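Local coordinates for acyl-CoA synthetase (AMP-forming)/AMP-acid ligase II-like protein (Dyadobacter fermentans, PDB 4GS5), which probably joins a carboxylic acid, perhaps a medium-chain fatty acid, to coenzyme A through an ATP-dependent adenylation step, at residues A64-T69 with G99-W104. Residues are numbered along the deposited sequence; the frame is centred on the assembly and turned at random.
Sequences ASAAMT and GMELDW. With EDO (1,2-ethanediol), chain X.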
# COMPACT_ATOMS: atom_id res chain seq x y z
N ALA A 64 13.89 -11.83 10.81
CA ALA A 64 12.50 -12.21 10.99
C ALA A 64 11.73 -11.98 9.70
O ALA A 64 10.95 -12.83 9.28
CB ALA A 64 11.88 -11.42 12.13
N SER A 65 11.98 -10.84 9.07
CA SER A 65 11.30 -10.46 7.84
C SER A 65 11.60 -11.43 6.69
O SER A 65 10.69 -11.91 6.01
CB SER A 65 11.68 -9.02 7.48
OG SER A 65 11.04 -8.60 6.31
N ALA A 66 12.88 -11.70 6.47
CA ALA A 66 13.33 -12.71 5.52
C ALA A 66 12.69 -14.07 5.77
O ALA A 66 12.21 -14.70 4.84
CB ALA A 66 14.86 -12.86 5.58
N ALA A 67 12.72 -14.55 7.02
CA ALA A 67 12.09 -15.83 7.33
C ALA A 67 10.60 -15.92 6.95
O ALA A 67 10.13 -16.96 6.49
CB ALA A 67 12.30 -16.22 8.81
N MSE A 68 9.86 -14.82 7.12
CA MSE A 68 8.43 -14.80 6.80
C MSE A 68 8.21 -15.00 5.32
O MSE A 68 7.33 -15.74 4.89
CB MSE A 68 7.80 -13.47 7.19
CG MSE A 68 7.70 -13.22 8.67
SE MSE A 68 6.65 -11.61 8.97
CE MSE A 68 7.55 -10.42 7.72
N THR A 69 9.02 -14.29 4.54
CA THR A 69 8.91 -14.30 3.10
C THR A 69 9.17 -15.70 2.59
O THR A 69 8.42 -16.22 1.75
CB THR A 69 9.92 -13.31 2.46
OG1 THR A 69 9.68 -12.00 3.00
CG2 THR A 69 9.76 -13.26 0.94
N GLY A 99 18.18 -13.59 0.45
CA GLY A 99 19.17 -14.41 -0.23
C GLY A 99 20.17 -15.08 0.71
O GLY A 99 20.50 -16.26 0.52
N MSE A 100 20.66 -14.35 1.70
CA MSE A 100 21.66 -14.91 2.60
C MSE A 100 21.04 -15.78 3.69
O MSE A 100 21.63 -16.77 4.12
CB MSE A 100 22.51 -13.82 3.22
CG MSE A 100 23.51 -13.20 2.27
SE MSE A 100 24.47 -11.82 3.21
CE MSE A 100 23.01 -10.57 3.54
N GLU A 101 19.85 -15.40 4.14
CA GLU A 101 19.18 -16.18 5.17
C GLU A 101 18.60 -17.48 4.62
O GLU A 101 18.56 -18.48 5.33
CB GLU A 101 18.08 -15.35 5.83
CG GLU A 101 18.63 -14.29 6.76
CD GLU A 101 19.35 -14.91 7.94
OE1 GLU A 101 18.65 -15.35 8.88
OE2 GLU A 101 20.60 -14.99 7.91
N LEU A 102 18.20 -17.46 3.35
CA LEU A 102 17.43 -18.56 2.77
C LEU A 102 18.25 -19.36 1.75
O LEU A 102 17.74 -20.30 1.14
CB LEU A 102 16.15 -18.01 2.12
CG LEU A 102 15.22 -17.24 3.08
CD1 LEU A 102 14.01 -16.59 2.38
CD2 LEU A 102 14.74 -18.14 4.21
N ASP A 103 19.51 -18.98 1.58
CA ASP A 103 20.43 -19.65 0.65
C ASP A 103 19.93 -19.57 -0.80
O ASP A 103 19.75 -20.59 -1.47
CB ASP A 103 20.63 -21.13 1.02
CG ASP A 103 21.28 -21.31 2.38
OD1 ASP A 103 22.00 -20.40 2.85
OD2 ASP A 103 21.07 -22.40 2.97
N TRP A 104 19.69 -18.36 -1.28
CA TRP A 104 19.29 -18.21 -2.67
C TRP A 104 20.52 -17.93 -3.51
O TRP A 104 21.53 -17.47 -3.01
CB TRP A 104 18.35 -17.03 -2.83
CG TRP A 104 17.01 -17.15 -2.17
CD1 TRP A 104 16.48 -18.25 -1.55
CD2 TRP A 104 16.03 -16.11 -2.06
NE1 TRP A 104 15.22 -17.95 -1.06
CE2 TRP A 104 14.92 -16.64 -1.37
CE3 TRP A 104 15.99 -14.78 -2.50
CZ2 TRP A 104 13.78 -15.89 -1.10
CZ3 TRP A 104 14.84 -14.02 -2.23
CH2 TRP A 104 13.76 -14.58 -1.53
C1 EDO X . 7.94 -17.84 10.08
O1 EDO X . 8.80 -18.43 9.09
C2 EDO X . 8.20 -16.35 10.11
O2 EDO X . 7.37 -15.71 11.09
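Ala66 and Glu101 meet CB to CB at 4.1 Å, and their CA atoms, 6.8 Å apart, are the nearest pair between segments 64-69 and 99-104. Two CB atoms meeting in this way make plain van der Waals packing, in which a side chain as small as that of alanine lets the backbones approach. The second van der Waals contact is made by a branch end: Leu102 reaches across with one methyl, its CD1 lying 3.6 Å from the carbonyl O of Ala66. Its CG stands beside the backbone N (chi1 -58°) and the chain then runs on extended at chi2 (175°), which carries CD1 to the neighbouring helix.

The packing joins helix 59-72 to the C-terminal part of helix 90-102, both within the AMP-binding region of this adenylate-forming (ANL) enzyme. Past that helix Asp103 turns to positive phi, and Trp104 leads into strand 105-109.

No hydrogen bond joins the two segments; those present lie within each segment or lead away from the pair. Trp104 N binds Gly99 O at 2.9 Å, while the Trp104 ring has Gly99 N 3.8 Å above one face, toward the rim; its NE1 is bonded to Leu75 O. The bent Glu101 chain (chi2 -65°) gives OE2 a weak bond from Trp34 NE1, and Thr69 OG1 pairs with His187 NE2.

Ethanediol, probably from the crystallisation liquor, adds a weak hydrogen bond from O1 to Ala67 O at 3.3 Å, and its C2 packs 3.5 Å from CG of selenomethionine Met68.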